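PDB 4HKT: inositol 2-dehydrogenase from Sinorhizobium meliloti, which catalyses the NAD-dependent oxidation of myo-inositol to scyllo-inosose (2-keto-myo-inositol), the first step of myo-inositol degradation to acetyl-CoA. Local coordinates for residues Ile80-Arg85 / Val109-Ala115; Gly120-Arg124 / Ile174-Met179; Val159-Lys163 / Ala202-Asp208; Pro188-Thr192 / Arg326-Ile330; Thr233-Asp237 / Pro271-Phe276. All coordinates share one frame; numbering follows the deposited sequence.

Contact 1 of 5, residues Ile80-Arg85 / Val109-Ala115. With EDO (1,2-ethanediol), chain T; EDO (1,2-ethanediol), chain U.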
# COMPACT_ATOMS: atom_id res chain seq x y z
N ILE B 80 18.82 -27.23 -30.28
CA ILE B 80 17.48 -27.10 -30.83
C ILE B 80 17.40 -27.83 -32.17
O ILE B 80 16.48 -28.62 -32.40
CB ILE B 80 17.04 -25.62 -31.01
CG1 ILE B 80 16.91 -24.93 -29.66
CG2 ILE B 80 15.73 -25.56 -31.77
CD1 ILE B 80 16.93 -23.40 -29.73
N GLU B 81 18.35 -27.60 -33.07
CA GLU B 81 18.31 -28.26 -34.38
C GLU B 81 18.38 -29.80 -34.26
O GLU B 81 17.64 -30.52 -34.94
CB GLU B 81 19.45 -27.76 -35.27
CG GLU B 81 19.26 -26.34 -35.74
CD GLU B 81 20.45 -25.78 -36.52
OE1 GLU B 81 21.57 -26.31 -36.37
OE2 GLU B 81 20.25 -24.77 -37.24
N ARG B 82 19.25 -30.30 -33.39
CA ARG B 82 19.40 -31.73 -33.17
C ARG B 82 18.09 -32.37 -32.62
O ARG B 82 17.63 -33.42 -33.10
CB ARG B 82 20.52 -32.00 -32.19
CG ARG B 82 21.94 -31.90 -32.75
CD ARG B 82 22.95 -31.92 -31.62
NE ARG B 82 23.02 -33.24 -31.04
CZ ARG B 82 23.83 -33.63 -30.06
NH1 ARG B 82 24.67 -32.78 -29.48
NH2 ARG B 82 23.78 -34.89 -29.64
N PHE B 83 17.48 -31.72 -31.63
CA PHE B 83 16.31 -32.33 -31.03
C PHE B 83 15.09 -32.18 -31.92
O PHE B 83 14.20 -33.07 -31.93
CB PHE B 83 16.13 -31.89 -29.57
CG PHE B 83 17.05 -32.59 -28.64
CD1 PHE B 83 16.66 -33.77 -28.02
CD2 PHE B 83 18.34 -32.14 -28.44
CE1 PHE B 83 17.53 -34.45 -27.18
CE2 PHE B 83 19.20 -32.80 -27.58
CZ PHE B 83 18.79 -33.97 -26.96
N ALA B 84 15.06 -31.11 -32.73
CA ALA B 84 14.05 -30.93 -33.74
C ALA B 84 14.11 -32.09 -34.74
O ALA B 84 13.07 -32.73 -35.04
CB ALA B 84 14.24 -29.62 -34.49
N ARG B 85 15.30 -32.32 -35.27
CA ARG B 85 15.48 -33.44 -36.20
C ARG B 85 15.21 -34.80 -35.57
O ARG B 85 14.76 -35.71 -36.26
CB ARG B 85 16.88 -33.42 -36.79
CG ARG B 85 17.00 -32.36 -37.84
CD ARG B 85 18.44 -32.20 -38.27
NE ARG B 85 18.51 -31.34 -39.42
CZ ARG B 85 19.24 -30.24 -39.50
NH1 ARG B 85 20.01 -29.86 -38.50
NH2 ARG B 85 19.17 -29.52 -40.60
N VAL B 109 15.20 -24.78 -39.52
CA VAL B 109 15.22 -26.20 -39.25
C VAL B 109 13.97 -26.58 -38.44
O VAL B 109 13.34 -27.62 -38.72
CB VAL B 109 16.49 -26.63 -38.50
CG1 VAL B 109 16.41 -28.09 -38.09
CG2 VAL B 109 17.75 -26.34 -39.35
N VAL B 110 13.62 -25.77 -37.45
CA VAL B 110 12.44 -26.02 -36.63
C VAL B 110 11.16 -26.03 -37.48
O VAL B 110 10.30 -26.90 -37.28
CB VAL B 110 12.33 -24.98 -35.48
CG1 VAL B 110 10.92 -24.93 -34.89
CG2 VAL B 110 13.38 -25.26 -34.40
N SER B 111 11.04 -25.08 -38.40
CA SER B 111 9.91 -25.04 -39.32
C SER B 111 9.90 -26.24 -40.30
O SER B 111 8.85 -26.87 -40.49
CB SER B 111 9.92 -23.73 -40.10
OG SER B 111 8.84 -23.71 -41.00
N ASP B 112 11.05 -26.59 -40.88
CA ASP B 112 11.13 -27.72 -41.81
C ASP B 112 10.77 -29.07 -41.17
O ASP B 112 10.19 -29.93 -41.84
CB ASP B 112 12.51 -27.81 -42.48
CG ASP B 112 12.73 -26.71 -43.51
OD1 ASP B 112 11.78 -26.01 -43.90
OD2 ASP B 112 13.88 -26.53 -43.92
N THR B 113 11.09 -29.27 -39.89
CA THR B 113 10.82 -30.53 -39.21
C THR B 113 9.50 -30.53 -38.44
O THR B 113 9.17 -31.50 -37.75
CB THR B 113 11.94 -30.90 -38.22
OG1 THR B 113 12.05 -29.91 -37.18
CG2 THR B 113 13.27 -31.00 -38.96
N LYS B 114 8.77 -29.42 -38.53
CA LYS B 114 7.52 -29.24 -37.76
C LYS B 114 7.71 -29.52 -36.28
O LYS B 114 6.83 -30.11 -35.61
CB LYS B 114 6.41 -30.11 -38.37
CG LYS B 114 6.00 -29.62 -39.75
CD LYS B 114 5.60 -30.76 -40.70
CE LYS B 114 4.10 -30.94 -40.82
NZ LYS B 114 3.51 -30.08 -41.90
N ALA B 115 8.85 -29.07 -35.77
CA ALA B 115 9.16 -29.18 -34.37
C ALA B 115 8.40 -28.13 -33.55
O ALA B 115 8.05 -27.06 -34.03
CB ALA B 115 10.67 -29.03 -34.16
C1 EDO T . 20.67 -32.50 -36.34
O1 EDO T . 21.29 -31.23 -36.30
C2 EDO T . 21.49 -33.53 -35.62
O2 EDO T . 21.42 -34.71 -36.36
C1 EDO U . 24.03 -29.81 -34.81
O1 EDO U . 23.95 -31.18 -35.24
C2 EDO U . 22.84 -29.01 -35.30
O2 EDO U . 22.80 -28.83 -36.73
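The apolar part of this helix-helix contact centres on A84, whose CB points at residues 109-115 and lies 3.6 Å from A115 CB. One turn earlier, I80 CG2 meets V110 CG2 at 3.5 Å. V109 turns its two methyls to different neighbours: CG1 stands 3.8 Å above the middle of one face of the R85 guanidinium, while CG2 meets E81 OE2 at 3.6 Å. The extended R85 chain crosses V109 at about a right angle, which brings that flat group over the valine. No hydrogen bond spans the segments; within 109-115, V109 O takes both T113 N and T113 OG1, which arrive from opposite faces of its carbonyl plane. Just outside, E81 OE1 links the helices by a salt bridge to R102, earlier in the second one. K114, with positive phi (51°), closes that helix in a Schellman motif and turns the chain so that A115 packs beside A84. Helices 76-85 and 100-112, joined through strand 89-93, pack together as consecutive helices do on one side of a parallel beta-alpha-beta Rossmann sheet.

Contact 2 of 5, residues Gly120-Arg124 / Ile174-Met179. With EDO (1,2-ethanediol), chain S.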
# COMPACT_ATOMS: atom_id res chain seq x y z
N GLY B 120 12.30 -19.69 -23.41
CA GLY B 120 12.07 -19.39 -22.01
C GLY B 120 11.89 -17.92 -21.67
O GLY B 120 12.78 -17.30 -21.08
N PHE B 121 10.76 -17.32 -22.04
CA PHE B 121 10.47 -15.99 -21.52
C PHE B 121 9.41 -16.23 -20.46
O PHE B 121 8.23 -16.06 -20.69
CB PHE B 121 9.98 -15.05 -22.60
CG PHE B 121 11.06 -14.60 -23.57
CD1 PHE B 121 12.22 -14.05 -23.11
CD2 PHE B 121 10.83 -14.62 -24.92
CE1 PHE B 121 13.18 -13.61 -23.99
CE2 PHE B 121 11.77 -14.16 -25.81
CZ PHE B 121 12.97 -13.67 -25.35
N ASN B 122 9.87 -16.64 -19.30
CA ASN B 122 8.98 -17.12 -18.23
C ASN B 122 8.07 -16.04 -17.67
O ASN B 122 6.99 -16.33 -17.10
CB ASN B 122 9.81 -17.70 -17.10
CG ASN B 122 10.90 -16.75 -16.64
OD1 ASN B 122 11.88 -16.56 -17.34
ND2 ASN B 122 10.70 -16.12 -15.51
N ARG B 123 8.48 -14.78 -17.84
CA ARG B 123 7.70 -13.68 -17.31
C ARG B 123 6.34 -13.59 -17.93
O ARG B 123 5.41 -13.12 -17.29
CB ARG B 123 8.47 -12.35 -17.39
CG ARG B 123 9.74 -12.41 -16.58
CD ARG B 123 10.53 -11.12 -16.68
NE ARG B 123 11.90 -11.35 -16.25
CZ ARG B 123 12.87 -10.43 -16.28
NH1 ARG B 123 12.62 -9.20 -16.73
NH2 ARG B 123 14.10 -10.74 -15.85
N ARG B 124 6.18 -14.09 -19.13
CA ARG B 124 4.88 -14.13 -19.73
C ARG B 124 3.88 -15.08 -18.99
O ARG B 124 2.69 -15.01 -19.27
CB ARG B 124 4.98 -14.59 -21.17
CG ARG B 124 5.61 -13.64 -22.14
CD ARG B 124 5.41 -14.21 -23.51
NE ARG B 124 6.00 -13.35 -24.51
CZ ARG B 124 5.46 -13.12 -25.69
NH1 ARG B 124 4.31 -13.71 -26.05
NH2 ARG B 124 6.10 -12.31 -26.52
N ILE B 174 16.75 -8.28 -22.73
CA ILE B 174 16.02 -9.18 -23.57
C ILE B 174 14.65 -9.61 -23.02
O ILE B 174 13.68 -9.66 -23.75
CB ILE B 174 16.93 -10.39 -24.02
CG1 ILE B 174 16.30 -11.10 -25.21
CG2 ILE B 174 17.21 -11.35 -22.89
CD1 ILE B 174 17.25 -12.00 -25.98
N HIS B 175 14.56 -9.93 -21.74
CA HIS B 175 13.30 -10.24 -21.10
C HIS B 175 12.30 -9.06 -21.16
O HIS B 175 11.11 -9.27 -21.36
CB HIS B 175 13.52 -10.55 -19.63
CG HIS B 175 14.11 -11.89 -19.38
ND1 HIS B 175 13.41 -13.05 -19.61
CD2 HIS B 175 15.30 -12.25 -18.85
CE1 HIS B 175 14.17 -14.08 -19.26
NE2 HIS B 175 15.31 -13.62 -18.80
N ASP B 176 12.82 -7.86 -20.97
CA ASP B 176 12.01 -6.63 -21.02
C ASP B 176 11.60 -6.25 -22.42
O ASP B 176 10.50 -5.75 -22.58
CB ASP B 176 12.71 -5.49 -20.36
CG ASP B 176 13.06 -5.80 -18.92
OD1 ASP B 176 12.18 -6.21 -18.14
OD2 ASP B 176 14.25 -5.69 -18.58
N PHE B 177 12.45 -6.48 -23.43
CA PHE B 177 12.01 -6.37 -24.81
C PHE B 177 10.83 -7.31 -25.12
O PHE B 177 9.86 -6.90 -25.74
CB PHE B 177 13.12 -6.61 -25.80
CG PHE B 177 14.28 -5.64 -25.68
CD1 PHE B 177 14.07 -4.28 -25.67
CD2 PHE B 177 15.57 -6.10 -25.64
CE1 PHE B 177 15.15 -3.38 -25.57
CE2 PHE B 177 16.64 -5.24 -25.56
CZ PHE B 177 16.44 -3.87 -25.53
N ASP B 178 10.96 -8.58 -24.74
CA ASP B 178 9.82 -9.49 -24.85
C ASP B 178 8.56 -9.01 -24.10
O ASP B 178 7.46 -9.02 -24.67
CB ASP B 178 10.17 -10.90 -24.40
CG ASP B 178 9.00 -11.83 -24.59
OD1 ASP B 178 8.66 -12.10 -25.75
OD2 ASP B 178 8.37 -12.23 -23.59
N MSE B 179 8.72 -8.59 -22.86
CA MSE B 179 7.61 -8.02 -22.08
C MSE B 179 6.97 -6.84 -22.78
O MSE B 179 5.75 -6.72 -22.85
CB MSE B 179 8.12 -7.68 -20.69
CG MSE B 179 7.08 -7.11 -19.73
SE MSE B 179 5.58 -8.36 -19.44
CE MSE B 179 6.62 -9.77 -18.56
C1 EDO S . 2.28 -10.64 -28.57
O1 EDO S . 1.87 -11.32 -27.38
C2 EDO S . 3.82 -10.63 -28.69
O2 EDO S . 4.37 -11.95 -28.50
O HOH W 1 15.27 -7.66 -17.36
O HOH W 2 10.48 -13.50 -19.64
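R124 reaches D178 with a side chain extended from CG to NE. CG, anti to the carbonyl carbon (chi1 -70°), leads from CB toward D178 and comes 3.4 Å from its OD2; NE donates to that oxygen at 2.8 Å, nearly straight at 169° and on the syn lone pair. NH2 meets D178 OD1 at 2.7 Å, completing a side-on, two-nitrogen salt bridge; it also binds an ethanediol oxygen. The F121 ring lies flat against the same side chain: D178 CB is 3.7 Å from its centroid, and ring and carboxylate planes are 14° apart. A leucine in place of R124 would probably leave the buried D178 carboxylate without its bidentate mate. R123 lays its guanidinium flat on the H175 ring (centres 4.2 Å apart), and its NH1 bridges to D176 OD1 at 3.3 Å; D176 is held chiefly by S151, and by N228. The loop leaving strand 117-120 is thus clasped to helix 168-184 at the domain junction of this Gfo/Idh/MocA enzyme.

Contact 3 of 5, residues Val159-Lys163 / Ala202-Asp208. With EDO (1,2-ethanediol), chain Y.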
# COMPACT_ATOMS: atom_id res chain seq x y z
N VAL B 159 32.55 -11.34 -14.23
CA VAL B 159 33.14 -11.00 -15.53
C VAL B 159 33.20 -12.14 -16.55
O VAL B 159 32.95 -11.92 -17.74
CB VAL B 159 34.52 -10.32 -15.33
CG1 VAL B 159 35.31 -10.30 -16.62
CG2 VAL B 159 34.31 -8.91 -14.76
N ASP B 160 33.54 -13.36 -16.11
CA ASP B 160 33.64 -14.49 -17.07
C ASP B 160 32.25 -14.75 -17.74
O ASP B 160 32.16 -15.01 -18.95
CB ASP B 160 34.19 -15.77 -16.39
CG ASP B 160 33.38 -16.20 -15.17
OD1 ASP B 160 32.41 -15.51 -14.81
OD2 ASP B 160 33.73 -17.22 -14.52
N TYR B 161 31.19 -14.62 -16.97
CA TYR B 161 29.84 -14.72 -17.51
C TYR B 161 29.55 -13.54 -18.45
O TYR B 161 29.06 -13.71 -19.56
CB TYR B 161 28.81 -14.76 -16.38
CG TYR B 161 27.42 -14.87 -16.95
CD1 TYR B 161 26.80 -16.13 -17.10
CD2 TYR B 161 26.75 -13.73 -17.41
CE1 TYR B 161 25.54 -16.23 -17.69
CE2 TYR B 161 25.48 -13.83 -17.96
CZ TYR B 161 24.88 -15.07 -18.11
OH TYR B 161 23.64 -15.13 -18.68
N ILE B 162 29.84 -12.32 -17.99
CA ILE B 162 29.65 -11.13 -18.84
C ILE B 162 30.24 -11.29 -20.23
O ILE B 162 29.54 -11.07 -21.24
CB ILE B 162 30.16 -9.89 -18.14
CG1 ILE B 162 29.16 -9.56 -17.02
CG2 ILE B 162 30.31 -8.73 -19.14
CD1 ILE B 162 29.67 -8.60 -16.00
N LYS B 163 31.50 -11.70 -20.31
CA LYS B 163 32.20 -11.87 -21.59
C LYS B 163 31.54 -12.83 -22.54
O LYS B 163 31.72 -12.70 -23.72
CB LYS B 163 33.67 -12.27 -21.39
CG LYS B 163 34.51 -11.07 -20.99
CD LYS B 163 35.91 -11.45 -20.55
CE LYS B 163 36.72 -10.17 -20.34
NZ LYS B 163 37.94 -10.39 -19.51
N ALA B 202 34.78 -2.90 -13.49
CA ALA B 202 35.16 -4.16 -14.13
C ALA B 202 34.17 -4.61 -15.21
O ALA B 202 34.55 -5.32 -16.13
CB ALA B 202 35.33 -5.28 -13.09
N ILE B 203 32.91 -4.20 -15.10
CA ILE B 203 31.92 -4.48 -16.15
C ILE B 203 32.28 -3.71 -17.41
O ILE B 203 32.30 -4.28 -18.53
CB ILE B 203 30.48 -4.15 -15.68
CG1 ILE B 203 30.15 -5.06 -14.48
CG2 ILE B 203 29.47 -4.38 -16.79
CD1 ILE B 203 28.86 -4.70 -13.75
N GLY B 204 32.55 -2.42 -17.24
CA GLY B 204 33.03 -1.59 -18.34
C GLY B 204 34.31 -2.09 -18.98
O GLY B 204 34.44 -2.12 -20.20
N ASP B 205 35.26 -2.50 -18.16
CA ASP B 205 36.52 -3.04 -18.69
C ASP B 205 36.25 -4.29 -19.53
O ASP B 205 36.95 -4.56 -20.51
CB ASP B 205 37.50 -3.38 -17.54
CG ASP B 205 37.99 -2.14 -16.79
OD1 ASP B 205 37.94 -1.00 -17.35
OD2 ASP B 205 38.43 -2.30 -15.63
N ALA B 206 35.24 -5.06 -19.15
CA ALA B 206 34.85 -6.24 -19.94
C ALA B 206 34.08 -5.88 -21.23
O ALA B 206 33.70 -6.76 -21.98
CB ALA B 206 34.02 -7.20 -19.09
N GLY B 207 33.84 -4.61 -21.49
CA GLY B 207 33.10 -4.23 -22.70
C GLY B 207 31.58 -4.18 -22.57
O GLY B 207 30.88 -4.15 -23.59
N ASP B 208 31.06 -4.11 -21.34
CA ASP B 208 29.63 -4.15 -21.11
C ASP B 208 29.20 -2.87 -20.35
O ASP B 208 30.01 -2.07 -19.96
CB ASP B 208 29.25 -5.41 -20.32
CG ASP B 208 27.80 -5.81 -20.49
OD1 ASP B 208 27.06 -5.24 -21.36
OD2 ASP B 208 27.37 -6.73 -19.73
C1 EDO Y . 29.45 -8.14 -23.43
O1 EDO Y . 29.32 -8.27 -24.86
C2 EDO Y . 30.86 -8.54 -23.05
O2 EDO Y . 31.79 -7.63 -23.63
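I162 and A206 meet where two short helices, 159-163 and 201-205, pack against each other in the C-terminal alpha/beta domain of the Gfo/Idh/MocA fold. The CB of each points toward the other segment. I162 divides its branches between two partners: with CG1 beside the backbone N (chi1 -73°), CG2 stands anti to it and reaches A206 CB at 4.0 Å, while CD1 runs on to I203 CG1 at 3.9 Å. The isoleucines cross at about a right angle, so I162 presents its end methyl to the flank of I203. V159, one turn earlier, spreads its two methyls along one face of the second helix, CG2 lying 4.1 Å from A202 CB and CG1 4.2 Å from A206 CB. K163 brings the aliphatic CE of its extended chain to A206 as well, so the small alanine methyl is approached by three residues of the first helix. No hydrogen bond crosses between the segments, which leaves van der Waals contact to carry the pairing. The second helix ends in a Schellman motif: G207, with phi 88°, turns the chain, and D208 N bonds back to I203 O at 3.1 Å. D208 is thereby brought over I162, crossing it obliquely. Its OD1 accepts from I168 N, outside the segments, and its OD2 lies 3.6 Å from I162 CG2.

Contact 4 of 5, residues Pro188-Thr192 / Arg326-Ile330; sequences PVSVT and RQISI
V191 and I328 form an antiparallel hydrogen-bonded pair: I328 N donates to V191 O at 2.9 Å and 172°, and V191 N returns the bond to I328 O at 155°. A third bond, from I330 N to V189 O at 2.8 Å, comes from 50° out of the carbonyl plane. V189 and S190 form a classic beta bulge opposite Q217. S190 and S329 make the non-hydrogen-bonded pair, their CA atoms 4.3 Å apart. The extended Q327 side chain lies along S190, with OE1 3.5 Å from S190 CB, and a water bound to S190 OG reaches OE1 weakly. An alanine in place of Q327 would probably bare the flank of S190 and cost that water its second partner. V191 CG2 and I330 CD1 touch at 4.1 Å, I330 resting also on A317 of helix 305-324. The Q327 backbone also hydrogen-bonds to the second subunit. Main-chain bonds thus set the register of strand 328-329, outermost within this chain, with apolar V191 and I328 on one face, polar S190 and S329 on the other.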
# COMPACT_ATOMS: atom_id res chain seq x y z
N PRO B 188 7.19 -3.01 -31.80
CA PRO B 188 8.12 -1.88 -31.93
C PRO B 188 8.81 -1.80 -33.29
O PRO B 188 9.32 -2.84 -33.79
CB PRO B 188 9.17 -2.17 -30.84
CG PRO B 188 8.50 -3.07 -29.87
CD PRO B 188 7.52 -3.89 -30.67
N VAL B 189 8.94 -0.60 -33.82
CA VAL B 189 9.58 -0.32 -35.09
C VAL B 189 10.86 0.50 -34.97
O VAL B 189 11.61 0.63 -35.96
CB VAL B 189 8.63 0.36 -36.10
CG1 VAL B 189 7.42 -0.54 -36.36
CG2 VAL B 189 8.20 1.78 -35.67
N SER B 190 11.10 1.03 -33.76
CA SER B 190 12.23 1.86 -33.45
C SER B 190 12.70 1.66 -32.00
O SER B 190 11.91 1.43 -31.08
CB SER B 190 11.92 3.35 -33.70
OG SER B 190 11.05 3.86 -32.71
N VAL B 191 14.01 1.75 -31.84
CA VAL B 191 14.66 1.62 -30.53
C VAL B 191 15.63 2.77 -30.31
O VAL B 191 16.43 3.06 -31.18
CB VAL B 191 15.43 0.32 -30.46
CG1 VAL B 191 16.10 0.18 -29.10
CG2 VAL B 191 14.48 -0.83 -30.68
N THR B 192 15.55 3.41 -29.16
CA THR B 192 16.58 4.35 -28.80
C THR B 192 16.99 4.07 -27.36
O THR B 192 16.15 3.73 -26.49
CB THR B 192 16.16 5.82 -29.09
OG1 THR B 192 17.33 6.67 -29.09
CG2 THR B 192 15.16 6.28 -28.10
N ARG B 326 21.71 7.36 -31.96
CA ARG B 326 20.49 7.63 -32.66
C ARG B 326 19.49 6.49 -32.55
O ARG B 326 19.82 5.37 -32.15
CB ARG B 326 20.77 7.93 -34.11
CG ARG B 326 21.51 6.86 -34.87
CD ARG B 326 21.42 7.11 -36.38
NE ARG B 326 21.96 8.43 -36.72
CZ ARG B 326 21.26 9.51 -37.11
NH1 ARG B 326 19.93 9.49 -37.29
NH2 ARG B 326 21.92 10.65 -37.33
N GLN B 327 18.28 6.80 -32.96
CA GLN B 327 17.22 5.87 -33.02
C GLN B 327 17.50 4.86 -34.16
O GLN B 327 17.96 5.23 -35.21
CB GLN B 327 15.93 6.64 -33.28
CG GLN B 327 14.67 6.00 -32.80
CD GLN B 327 13.46 6.89 -33.12
OE1 GLN B 327 12.83 6.71 -34.13
NE2 GLN B 327 13.25 7.92 -32.33
N ILE B 328 17.28 3.58 -33.89
CA ILE B 328 17.52 2.52 -34.84
C ILE B 328 16.20 1.87 -35.20
O ILE B 328 15.45 1.44 -34.32
CB ILE B 328 18.48 1.45 -34.30
CG1 ILE B 328 19.81 2.08 -33.92
CG2 ILE B 328 18.70 0.34 -35.36
CD1 ILE B 328 20.65 2.63 -35.08
N SER B 329 15.91 1.78 -36.49
CA SER B 329 14.63 1.24 -36.92
C SER B 329 14.77 -0.27 -37.06
O SER B 329 15.86 -0.78 -37.30
CB SER B 329 14.17 1.92 -38.22
OG SER B 329 15.17 1.71 -39.19
N ILE B 330 13.68 -0.99 -36.84
CA ILE B 330 13.68 -2.45 -36.83
C ILE B 330 13.22 -2.89 -38.20
O ILE B 330 12.22 -2.42 -38.69
CB ILE B 330 12.73 -3.02 -35.79
CG1 ILE B 330 13.22 -2.67 -34.38
CG2 ILE B 330 12.59 -4.54 -35.95
CD1 ILE B 330 14.57 -3.27 -34.02
O HOH W 3 9.60 5.80 -33.79

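Contact 5 of 5, residues Thr233-Asp237 / Pro271-Phe276; sequences TYGYD and PLHDFF
The Y236 ring receives the edge of F275 on one face, a T-shaped pair with centroids 4.8 Å apart and planes at 83°. F275 CD1 stands 3.5 Å above the middle of the tyrosine ring. F275 in turn has F276 CD2 over one of its own faces, so three aromatic rings follow one another. Placing CG anti to its backbone N (chi1 -165°) swings the Y236 ring across residues 274-276, where CE2 also meets F276 CB at 3.9 Å. The Y234 ring turns its edge to L272, the two CD1 atoms 4.1 Å apart; the side chains lie side by side and point the same way.

Two main-chain bonds also join the loops. L272 N donates to Y234 O at 2.9 Å and Y236 N to H273 O at 2.9 Å, each donor nearly in line with the C=O it meets. A water bridges Y236 O and H273 N. Between the bonded residues lies G235, where any CB would collide with H273 O. D274 O, also buried here, has no partner in the model. Y234 OH is held by R152, while the third subunit packs on P271 and L272 and the second subunit meets T233 and Y234. Two irregular loops are thus fixed by backbone bonds at one end and aromatic contact at the other, joining the entry of strand 237-244 to the start of helix 276-279.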
# COMPACT_ATOMS: atom_id res chain seq x y z
N THR B 233 20.02 -3.16 -3.88
CA THR B 233 20.20 -3.73 -2.53
C THR B 233 18.92 -4.35 -1.98
O THR B 233 18.98 -5.28 -1.19
CB THR B 233 20.72 -2.70 -1.52
OG1 THR B 233 19.83 -1.56 -1.44
CG2 THR B 233 22.07 -2.27 -1.89
N TYR B 234 17.79 -3.85 -2.46
CA TYR B 234 16.47 -4.28 -2.01
C TYR B 234 15.93 -5.54 -2.73
O TYR B 234 14.81 -6.02 -2.44
CB TYR B 234 15.49 -3.09 -2.08
CG TYR B 234 15.54 -2.30 -3.37
CD1 TYR B 234 14.72 -2.63 -4.42
CD2 TYR B 234 16.43 -1.23 -3.54
CE1 TYR B 234 14.77 -1.94 -5.62
CE2 TYR B 234 16.48 -0.51 -4.73
CZ TYR B 234 15.64 -0.88 -5.76
OH TYR B 234 15.63 -0.19 -6.94
N GLY B 235 16.71 -6.13 -3.62
CA GLY B 235 16.31 -7.37 -4.27
C GLY B 235 15.86 -7.23 -5.73
O GLY B 235 16.23 -6.28 -6.43
N TYR B 236 15.12 -8.22 -6.19
CA TYR B 236 14.82 -8.41 -7.58
C TYR B 236 13.60 -7.56 -7.95
O TYR B 236 12.46 -7.92 -7.65
CB TYR B 236 14.57 -9.88 -7.83
CG TYR B 236 14.59 -10.36 -9.27
CD1 TYR B 236 15.36 -9.72 -10.25
CD2 TYR B 236 13.88 -11.51 -9.64
CE1 TYR B 236 15.41 -10.21 -11.54
CE2 TYR B 236 13.93 -12.00 -10.91
CZ TYR B 236 14.69 -11.36 -11.86
OH TYR B 236 14.74 -11.88 -13.12
N ASP B 237 13.87 -6.41 -8.54
CA ASP B 237 12.83 -5.43 -8.88
C ASP B 237 12.26 -5.76 -10.24
O ASP B 237 12.97 -5.82 -11.19
CB ASP B 237 13.46 -4.02 -8.87
CG ASP B 237 12.43 -2.89 -8.90
OD1 ASP B 237 11.20 -3.14 -9.09
OD2 ASP B 237 12.89 -1.74 -8.75
N PRO B 271 12.46 -6.79 2.19
CA PRO B 271 12.92 -6.65 0.82
C PRO B 271 12.26 -7.66 -0.10
O PRO B 271 11.47 -8.52 0.33
CB PRO B 271 14.44 -6.88 0.94
CG PRO B 271 14.59 -7.74 2.16
CD PRO B 271 13.56 -7.17 3.10
N LEU B 272 12.59 -7.56 -1.37
CA LEU B 272 12.00 -8.42 -2.39
C LEU B 272 12.68 -9.80 -2.42
O LEU B 272 13.61 -10.08 -1.62
CB LEU B 272 12.20 -7.74 -3.75
CG LEU B 272 11.72 -6.27 -3.75
CD1 LEU B 272 11.97 -5.61 -5.11
CD2 LEU B 272 10.26 -6.18 -3.36
N HIS B 273 12.24 -10.62 -3.36
CA HIS B 273 12.90 -11.88 -3.63
C HIS B 273 14.35 -11.65 -4.03
O HIS B 273 14.68 -10.64 -4.70
CB HIS B 273 12.19 -12.61 -4.78
CG HIS B 273 10.83 -13.16 -4.45
ND1 HIS B 273 10.64 -14.41 -3.90
CD2 HIS B 273 9.60 -12.64 -4.65
CE1 HIS B 273 9.35 -14.64 -3.77
NE2 HIS B 273 8.70 -13.58 -4.22
N ASP B 274 15.23 -12.57 -3.64
CA ASP B 274 16.62 -12.46 -4.04
C ASP B 274 16.71 -12.45 -5.55
O ASP B 274 17.20 -11.47 -6.11
CB ASP B 274 17.49 -13.60 -3.50
CG ASP B 274 17.66 -13.52 -1.99
OD1 ASP B 274 17.58 -12.41 -1.43
OD2 ASP B 274 17.83 -14.58 -1.37
N PHE B 275 16.21 -13.51 -6.20
CA PHE B 275 16.37 -13.60 -7.68
C PHE B 275 15.24 -14.43 -8.32
O PHE B 275 14.18 -14.61 -7.72
CB PHE B 275 17.78 -14.11 -8.03
CG PHE B 275 18.36 -13.58 -9.35
CD1 PHE B 275 17.73 -12.58 -10.11
CD2 PHE B 275 19.56 -14.10 -9.82
CE1 PHE B 275 18.29 -12.13 -11.32
CE2 PHE B 275 20.13 -13.64 -11.00
CZ PHE B 275 19.50 -12.67 -11.76
N PHE B 276 15.44 -14.88 -9.55
CA PHE B 276 14.37 -15.51 -10.30
C PHE B 276 13.92 -16.83 -9.67
O PHE B 276 12.76 -17.22 -9.82
CB PHE B 276 14.78 -15.70 -11.77
CG PHE B 276 15.99 -16.58 -11.96
CD1 PHE B 276 15.90 -17.98 -11.78
CD2 PHE B 276 17.24 -16.02 -12.29
CE1 PHE B 276 17.03 -18.77 -11.93
CE2 PHE B 276 18.36 -16.83 -12.45
CZ PHE B 276 18.25 -18.20 -12.27
O HOH W 4 10.97 -9.92 -6.25

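From the N terminus, contact 1 closes first, a short loop within the Rossmann domain that returns helix 100-112 to helix 76-85 after the chain has passed through strand 89-93. Contact 2 opens where strand 117-120 ends and closes on helix 168-184, joining the two domains. Contact 3, tying helix 159-163 to helix 201-205, starts inside that loop and closes beyond it, so contacts 2 and 3 cross; contacts 3 and 4 cross likewise. Contact 4 returns the chain's end to strand 188-196, and nested inside its loop contact 5 joins the loops before strand 237-244 and helix 276-279. Contacts 2 and 5 touch, R123 NH2 lying 3.0 Å from Y236 OH; contacts 4 and 5 both reach the second subunit.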